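PDB 6Y2K: beta-galactosidase from Marinomonas sp. ef1, which hydrolyses terminal beta-D-galactosyl residues of beta-galactosides, acting as a cold-active, hexameric glycoside hydrolase of family GH42. Local coordinates for residues D251-G256 with H299-G304; L225-L230 with Q257-A262. One frame throughout, in Å; residues are numbered along the deposited sequence. Where two conformers were deposited one is given.

Contact 1 (D251-G256 with H299-G304); sequences DHHKVG and HDLYRG
Tyr302 meets His252 where two helices on the outside of the TIM barrel face each other, the short 252-256 and the longer 294-305. The imidazole carbon His252 CD2 lies 3.6 Å from Tyr302 CE1, at the rim of the phenol and near its plane. With planes inclined at 32° and centroids 5.8 Å apart, the rings meet obliquely. CG of Tyr302 lies anti to the carbonyl carbon (chi1 -65°), which carries the phenol to the imidazole. Beside them the helices share a water, which donates to Leu301 O at 2.7 Å and lies 3.0 Å from His253 NE2, in the plane of that ring. Further out, Tyr302 OH hydrogen-bonds Met244 O at the end of barrel strand 238-244, while His252 ND1 bonds Phe250 O and its ring stacks on Phe250, so both rings are held by partners beyond the pair. A leucine in place of Tyr302 would probably leave Met244 O without this hydroxyl and His252 without the aromatic rim against CD2. The start of helix 252-256 is fixed by an N-cap: Asp251 OD1 accepts from Lys254 N at 3.1 Å, the N-H arriving from above the carboxylate plane.

Contact 2 (L225-L230 with Q257-A262); sequences LQVDIL and QDLDVA
Asp258 opens the contact with its backbone: its carbonyl oxygen lies against Val227, a residue of the long helix 205-233. This is packing between a helix of the TIM barrel and the loop that leads into strand 261-266, a worked case of one branched side chain meeting two successive loop residues. Asp258 O approaches both methyls of Val227, 3.3 Å from CG1 and 3.5 Å from CG2, so the valine fork straddles the oxygen. The valine torsion sets this up: CG1 stands anti to the backbone N (chi1 166°) and CG2 anti to the carbonyl carbon, which turns both branches to the loop. The oxygen pays a price, since the methyls help to bury it and it has no hydrogen-bonding partner in the model. The Asp258 side chain adds a looser touch, its CB 4.4 Å from Val227 CG2.

One residue on, Leu259 brings a purely apolar contact. Its CD2 comes within 3.8 Å of Val227 CG2, so that one valine methyl serves two successive residues of the loop. With CG anti to the carbonyl carbon (chi1 -65°), Leu259 reaches back to the helix with CD2, and the two side chains meet at a slant, methyl against methyl.

Asp260 turns to other partners. Its OD2 forms a salt bridge with Arg231 of the same long helix and accepts a hydrogen bond from Leu239 N, tying loop, helix and strand together. Val261 and Ala262 then enter the sheet: Val261 is backbone-bonded to Leu239, and Ala262 to Arg309 and Trp311. Leu259 also packs on Leu239, His241 and Tyr243, which places it between helix 205-233 and strand 238-244, while Ile229 of that helix rests on the adjacent helix 111-128.

Overall arrangement
From the N terminus, the chain lays down the first four barrel strands before helix 205-233, where 225-230 supplies one side of contact 2; it then passes through barrel strand 238-244 to helix 252-256, the first half of contact 1. The loop 257-262 follows directly and closes contact 2 over a span of 26 residues; helix 294-305 closes contact 1 over 42. The two closures therefore cross, neither nesting inside the other. Their centres lie about 14 Å apart, and they touch where Tyr302 O packs on Ala262 CB. Together they tie the fifth and sixth barrel strands, 238-244 and 261-266, to helices 205-233 and 294-305, with the short helix 252-256 set between them.

Contact 1 (D251-G256 with H299-G304)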
ATOM      1  N   ASP A 251      -2.447  38.336  24.946  1.00 15.12           N
ATOM      2  CA  ASP A 251      -3.376  39.085  24.101  1.00 15.23           C
ATOM      3  C   ASP A 251      -2.620  40.166  23.327  1.00 15.22           C
ATOM      4  O   ASP A 251      -2.278  41.218  23.889  1.00 14.88           O
ATOM      5  CB  ASP A 251      -4.486  39.681  24.974  1.00 15.30           C
ATOM      6  CG  ASP A 251      -5.590  40.357  24.174  1.00 15.50           C
ATOM      7  OD1 ASP A 251      -5.400  40.651  22.977  1.00 15.35           O
ATOM      8  OD2 ASP A 251      -6.661  40.602  24.779  1.00 15.44           O
ATOM      9  N   HIS A 252      -2.377  39.902  22.039  1.00 14.82           N
ATOM     10  CA  HIS A 252      -1.603  40.804  21.183  1.00 15.07           C
ATOM     11  C   HIS A 252      -2.397  42.058  20.799  1.00 15.76           C
ATOM     12  O   HIS A 252      -1.799  43.096  20.510  1.00 17.09           O
ATOM     13  CB  HIS A 252      -1.127  40.103  19.910  1.00 14.83           C
ATOM     14  CG  HIS A 252      -0.154  38.984  20.142  1.00 14.88           C
ATOM     15  ND1 HIS A 252      -0.396  37.945  21.020  1.00 14.53           N
ATOM     16  CD2 HIS A 252       1.057  38.735  19.593  1.00 14.71           C
ATOM     17  CE1 HIS A 252       0.632  37.111  20.999  1.00 14.73           C
ATOM     18  NE2 HIS A 252       1.525  37.564  20.138  1.00 14.47           N
ATOM     19  N   HIS A 253      -3.724  41.970  20.770  1.00 16.42           N
ATOM     20  CA  HIS A 253      -4.555  43.160  20.548  1.00 17.32           C
ATOM     21  C   HIS A 253      -4.419  44.147  21.715  1.00 17.55           C
ATOM     22  O   HIS A 253      -4.328  45.362  21.503  1.00 17.15           O
ATOM     23  CB  HIS A 253      -6.033  42.798  20.364  1.00 18.00           C
ATOM     24  CG  HIS A 253      -6.307  41.956  19.158  1.00 18.66           C
ATOM     25  ND1 HIS A 253      -6.654  40.626  19.240  1.00 19.32           N
ATOM     26  CD2 HIS A 253      -6.252  42.248  17.837  1.00 18.68           C
ATOM     27  CE1 HIS A 253      -6.828  40.146  18.024  1.00 18.46           C
ATOM     28  NE2 HIS A 253      -6.586  41.107  17.154  1.00 19.08           N
ATOM     29  N   LYS A 254      -4.380  43.615  22.938  1.00 17.65           N
ATOM     30  CA  LYS A 254      -4.336  44.446  24.144  1.00 18.10           C
ATOM     31  C   LYS A 254      -2.972  45.118  24.298  1.00 18.15           C
ATOM     32  O   LYS A 254      -2.901  46.318  24.568  1.00 18.28           O
ATOM     33  CB  LYS A 254      -4.715  43.637  25.391  1.00 18.58           C
ATOM     34  CG  LYS A 254      -5.029  44.494  26.609  1.00 19.26           C
ATOM     35  CD  LYS A 254      -5.537  43.655  27.768  1.00 19.78           C
ATOM     36  CE  LYS A 254      -5.896  44.539  28.959  1.00 20.24           C
ATOM     37  NZ  LYS A 254      -6.371  43.764  30.138  1.00 20.16           N
ATOM     38  N   VAL A 255      -1.895  44.359  24.093  1.00 17.79           N
ATOM     39  CA  VAL A 255      -0.540  44.943  24.057  1.00 18.07           C
ATOM     40  C   VAL A 255      -0.471  46.010  22.955  1.00 18.19           C
ATOM     41  O   VAL A 255       0.089  47.082  23.165  1.00 18.44           O
ATOM     42  CB  VAL A 255       0.550  43.864  23.854  1.00 17.74           C
ATOM     43  CG1 VAL A 255       1.920  44.480  23.572  1.00 18.14           C
ATOM     44  CG2 VAL A 255       0.627  42.966  25.080  1.00 17.85           C
ATOM     45  N   GLY A 256      -1.073  45.714  21.803  1.00 18.97           N
ATOM     46  CA  GLY A 256      -1.112  46.627  20.664  1.00 19.29           C
ATOM     47  C   GLY A 256      -1.782  47.973  20.895  1.00 19.57           C
ATOM     48  O   GLY A 256      -1.423  48.940  20.219  1.00 19.27           O
ATOM     49  N   HIS A 299       0.192  38.443   8.697  1.00 14.13           N
ATOM     50  CA  HIS A 299       0.160  39.814   8.177  1.00 14.48           C
ATOM     51  C   HIS A 299      -1.214  40.450   8.481  1.00 14.60           C
ATOM     52  O   HIS A 299      -1.288  41.577   8.958  1.00 14.68           O
ATOM     53  CB  HIS A 299       0.390  39.867   6.672  1.00 14.19           C
ATOM     54  CG  HIS A 299       1.719  39.354   6.223  1.00 14.14           C
ATOM     55  ND1 HIS A 299       2.889  39.600   6.902  1.00 13.98           N
ATOM     56  CD2 HIS A 299       2.067  38.644   5.124  1.00 14.12           C
ATOM     57  CE1 HIS A 299       3.902  39.055   6.249  1.00 14.34           C
ATOM     58  NE2 HIS A 299       3.429  38.460   5.168  1.00 14.30           N
ATOM     59  N   ASP A 300      -2.290  39.708   8.217  1.00 14.88           N
ATOM     60  CA  ASP A 300      -3.659  40.193   8.474  1.00 15.28           C
ATOM     61  C   ASP A 300      -4.000  40.315   9.972  1.00 15.21           C
ATOM     62  O   ASP A 300      -4.614  41.303  10.394  1.00 15.56           O
ATOM     63  CB  ASP A 300      -4.695  39.311   7.747  1.00 15.47           C
ATOM     64  CG  ASP A 300      -4.620  39.432   6.214  1.00 15.86           C
ATOM     65  OD1 ASP A 300      -4.124  40.472   5.693  1.00 15.55           O
ATOM     66  OD2 ASP A 300      -5.057  38.469   5.529  1.00 15.32           O
ATOM     67  N   LEU A 301      -3.609  39.325  10.766  1.00 15.02           N
ATOM     68  CA  LEU A 301      -3.794  39.386  12.223  1.00 15.41           C
ATOM     69  C   LEU A 301      -3.079  40.611  12.822  1.00 15.45           C
ATOM     70  O   LEU A 301      -3.673  41.378  13.588  1.00 15.79           O
ATOM     71  CB  LEU A 301      -3.279  38.097  12.878  1.00 15.17           C
ATOM     72  CG  LEU A 301      -3.184  38.002  14.404  1.00 15.04           C
ATOM     73  CD1 LEU A 301      -4.555  38.021  15.060  1.00 14.86           C
ATOM     74  CD2 LEU A 301      -2.433  36.732  14.772  1.00 14.90           C
ATOM     75  N   TYR A 302      -1.822  40.802  12.446  1.00 15.78           N
ATOM     76  CA  TYR A 302      -1.011  41.879  13.029  1.00 16.06           C
ATOM     77  C   TYR A 302      -1.304  43.267  12.444  1.00 16.39           C
ATOM     78  O   TYR A 302      -1.145  44.265  13.148  1.00 16.35           O
ATOM     79  CB  TYR A 302       0.484  41.520  13.010  1.00 15.36           C
ATOM     80  CG  TYR A 302       0.814  40.321  13.908  1.00 15.24           C
ATOM     81  CD1 TYR A 302       0.332  40.251  15.217  1.00 15.36           C
ATOM     82  CD2 TYR A 302       1.598  39.257  13.451  1.00 15.00           C
ATOM     83  CE1 TYR A 302       0.603  39.159  16.039  1.00 15.48           C
ATOM     84  CE2 TYR A 302       1.887  38.165  14.280  1.00 15.27           C
ATOM     85  CZ  TYR A 302       1.388  38.125  15.575  1.00 15.30           C
ATOM     86  OH  TYR A 302       1.650  37.071  16.440  1.00 15.29           O
ATOM     87  N   ARG A 303      -1.750  43.346  11.193  1.00 16.63           N
ATOM     88  CA  ARG A 303      -2.325  44.605  10.698  1.00 16.63           C
ATOM     89  C   ARG A 303      -3.494  45.032  11.609  1.00 16.70           C
ATOM     90  O   ARG A 303      -3.621  46.207  11.938  1.00 16.15           O
ATOM     91  CB  ARG A 303      -2.770  44.512   9.235  1.00 17.00           C
ATOM     92  CG  ARG A 303      -3.234  45.856   8.660  1.00 17.24           C
ATOM     93  CD  ARG A 303      -3.510  45.816   7.159  1.00 17.94           C
ATOM     94  NE  ARG A 303      -4.679  44.976   6.865  1.00 18.27           N
ATOM     95  CZ  ARG A 303      -4.647  43.713   6.440  1.00 18.63           C
ATOM     96  NH1 ARG A 303      -3.495  43.093   6.177  1.00 18.78           N
ATOM     97  NH2 ARG A 303      -5.795  43.063   6.253  1.00 18.98           N
ATOM     98  N   GLY A 304      -4.318  44.076  12.040  1.00 16.68           N
ATOM     99  CA  GLY A 304      -5.381  44.361  13.005  1.00 17.43           C
ATOM    100  C   GLY A 304      -4.856  44.810  14.370  1.00 17.91           C
ATOM    101  O   GLY A 304      -5.306  45.825  14.899  1.00 17.61           O
TER
HETATM  102  O   HOH W   1      -6.291  41.430  14.161  1.00 20.02           O

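Contact 2 (L225-L230 with Q257-A262)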
ATOM      1  N   LEU A 225       4.969  50.091  31.032  1.00 20.19           N
ATOM      2  CA  LEU A 225       5.933  50.908  31.766  1.00 21.61           C
ATOM      3  C   LEU A 225       6.999  51.484  30.823  1.00 20.47           C
ATOM      4  O   LEU A 225       7.403  52.637  30.984  1.00 20.26           O
ATOM      5  CB  LEU A 225       6.532  50.171  32.973  1.00 23.64           C
ATOM      6  CG  LEU A 225       7.838  49.379  32.919  1.00 25.46           C
ATOM      7  CD1 LEU A 225       9.079  50.264  32.831  1.00 25.83           C
ATOM      8  CD2 LEU A 225       7.917  48.490  34.155  1.00 27.13           C
ATOM      9  N   GLN A 226       7.423  50.704  29.830  1.00 19.31           N
ATOM     10  CA  GLN A 226       8.391  51.176  28.838  1.00 19.06           C
ATOM     11  C   GLN A 226       7.757  52.213  27.909  1.00 19.57           C
ATOM     12  O   GLN A 226       8.359  53.248  27.625  1.00 19.69           O
ATOM     13  CB  GLN A 226       8.985  50.006  28.038  1.00 18.68           C
ATOM     14  CG  GLN A 226       9.683  48.961  28.918  1.00 18.80           C
ATOM     15  CD  GLN A 226      10.642  48.035  28.175  1.00 18.76           C
ATOM     16  OE1 GLN A 226      11.129  48.370  27.080  1.00 19.98           O
ATOM     17  NE2 GLN A 226      10.915  46.883  28.745  1.00 17.20           N
ATOM     18  N   VAL A 227       6.539  51.941  27.453  1.00 19.43           N
ATOM     19  CA  VAL A 227       5.802  52.878  26.593  1.00 19.60           C
ATOM     20  C   VAL A 227       5.652  54.264  27.257  1.00 19.66           C
ATOM     21  O   VAL A 227       5.856  55.293  26.603  1.00 19.06           O
ATOM     22  CB  VAL A 227       4.406  52.308  26.212  1.00 19.50           C
ATOM     23  CG1 VAL A 227       3.488  53.381  25.627  1.00 20.15           C
ATOM     24  CG2 VAL A 227       4.546  51.150  25.230  1.00 19.52           C
ATOM     25  N   ASP A 228       5.282  54.287  28.539  1.00 19.78           N
ATOM     26  CA  ASP A 228       5.087  55.567  29.245  1.00 19.94           C
ATOM     27  C   ASP A 228       6.378  56.404  29.262  1.00 20.21           C
ATOM     28  O   ASP A 228       6.334  57.619  29.010  1.00 20.09           O
ATOM     29  CB  ASP A 228       4.566  55.362  30.664  1.00 19.84           C
ATOM     30  CG  ASP A 228       3.132  54.857  30.712  1.00 20.50           C
ATOM     31  OD1 ASP A 228       2.399  54.903  29.699  1.00 20.66           O
ATOM     32  OD2 ASP A 228       2.731  54.417  31.802  1.00 21.70           O
ATOM     33  N   ILE A 229       7.513  55.745  29.517  1.00 19.45           N
ATOM     34  CA  ILE A 229       8.824  56.403  29.485  1.00 19.25           C
ATOM     35  C   ILE A 229       9.160  56.929  28.087  1.00 19.55           C
ATOM     36  O   ILE A 229       9.649  58.064  27.949  1.00 18.73           O
ATOM     37  CB  ILE A 229       9.948  55.447  29.951  1.00 19.16           C
ATOM     38  CG1 ILE A 229       9.776  55.095  31.433  1.00 19.02           C
ATOM     39  CG2 ILE A 229      11.331  56.063  29.726  1.00 19.23           C
ATOM     40  CD1 ILE A 229      10.494  53.829  31.851  1.00 19.49           C
ATOM     41  N   LEU A 230       8.914  56.101  27.066  1.00 18.81           N
ATOM     42  CA  LEU A 230       9.233  56.458  25.692  1.00 19.30           C
ATOM     43  C   LEU A 230       8.317  57.567  25.144  1.00 19.78           C
ATOM     44  O   LEU A 230       8.790  58.406  24.372  1.00 19.39           O
ATOM     45  CB  LEU A 230       9.229  55.219  24.785  1.00 19.23           C
ATOM     46  CG  LEU A 230      10.322  54.179  25.101  1.00 18.78           C
ATOM     47  CD1 LEU A 230      10.021  52.835  24.443  1.00 18.57           C
ATOM     48  CD2 LEU A 230      11.702  54.680  24.698  1.00 19.03           C
ATOM     49  N   GLN A 257      -2.736  48.044  21.831  1.00 20.07           N
ATOM     50  CA  GLN A 257      -3.407  49.303  22.207  0.50 20.83           C
ATOM     51  C   GLN A 257      -2.407  50.366  22.678  1.00 20.64           C
ATOM     52  O   GLN A 257      -2.647  51.564  22.532  1.00 20.29           O
ATOM     53  CB  GLN A 257      -4.425  49.085  23.343  0.50 21.73           C
ATOM     54  CG  GLN A 257      -5.668  48.274  23.006  0.50 22.40           C
ATOM     55  CD  GLN A 257      -6.521  48.002  24.237  0.50 22.97           C
ATOM     56  OE1 GLN A 257      -7.483  47.242  24.183  0.50 23.19           O
ATOM     57  NE2 GLN A 257      -6.159  48.621  25.360  0.50 24.02           N
ATOM     58  N   ASP A 258      -1.294  49.923  23.270  1.00 19.50           N
ATOM     59  CA  ASP A 258      -0.279  50.830  23.811  1.00 19.60           C
ATOM     60  C   ASP A 258       0.851  51.174  22.837  1.00 18.97           C
ATOM     61  O   ASP A 258       1.778  51.885  23.206  1.00 19.50           O
ATOM     62  CB  ASP A 258       0.289  50.242  25.119  1.00 19.80           C
ATOM     63  CG  ASP A 258      -0.771  50.126  26.215  1.00 19.92           C
ATOM     64  OD1 ASP A 258      -1.604  51.044  26.341  1.00 19.19           O
ATOM     65  OD2 ASP A 258      -0.769  49.123  26.961  1.00 19.70           O
ATOM     66  N   LEU A 259       0.772  50.688  21.600  1.00 18.15           N
ATOM     67  CA  LEU A 259       1.834  50.860  20.624  1.00 17.97           C
ATOM     68  C   LEU A 259       1.288  51.484  19.343  1.00 17.67           C
ATOM     69  O   LEU A 259       0.073  51.546  19.135  1.00 17.29           O
ATOM     70  CB  LEU A 259       2.497  49.511  20.328  1.00 18.38           C
ATOM     71  CG  LEU A 259       3.248  48.871  21.507  1.00 18.60           C
ATOM     72  CD1 LEU A 259       3.492  47.391  21.227  1.00 18.94           C
ATOM     73  CD2 LEU A 259       4.571  49.575  21.794  1.00 18.55           C
ATOM     74  N   ASP A 260       2.200  51.956  18.499  1.00 17.38           N
ATOM     75  CA  ASP A 260       1.842  52.601  17.232  1.00 17.32           C
ATOM     76  C   ASP A 260       1.815  51.639  16.054  1.00 17.32           C
ATOM     77  O   ASP A 260       1.081  51.866  15.093  1.00 17.66           O
ATOM     78  CB  ASP A 260       2.820  53.731  16.932  1.00 17.13           C
ATOM     79  CG  ASP A 260       2.833  54.777  18.016  1.00 17.29           C
ATOM     80  OD1 ASP A 260       1.737  55.246  18.414  1.00 17.19           O
ATOM     81  OD2 ASP A 260       3.933  55.113  18.503  1.00 17.14           O
ATOM     82  N   VAL A 261       2.638  50.590  16.113  1.00 17.00           N
ATOM     83  CA  VAL A 261       2.829  49.671  14.997  1.00 16.76           C
ATOM     84  C   VAL A 261       2.898  48.246  15.543  1.00 16.19           C
ATOM     85  O   VAL A 261       3.473  48.023  16.611  1.00 15.40           O
ATOM     86  CB  VAL A 261       4.164  49.949  14.257  1.00 17.31           C
ATOM     87  CG1 VAL A 261       4.351  48.979  13.094  1.00 17.63           C
ATOM     88  CG2 VAL A 261       4.242  51.400  13.776  1.00 17.68           C
ATOM     89  N   ALA A 262       2.309  47.303  14.810  1.00 15.80           N
ATOM     90  CA  ALA A 262       2.503  45.880  15.070  1.00 16.01           C
ATOM     91  C   ALA A 262       3.527  45.385  14.069  1.00 15.76           C
ATOM     92  O   ALA A 262       3.338  45.540  12.867  1.00 15.93           O
ATOM     93  CB  ALA A 262       1.201  45.122  14.906  1.00 15.93           C
TER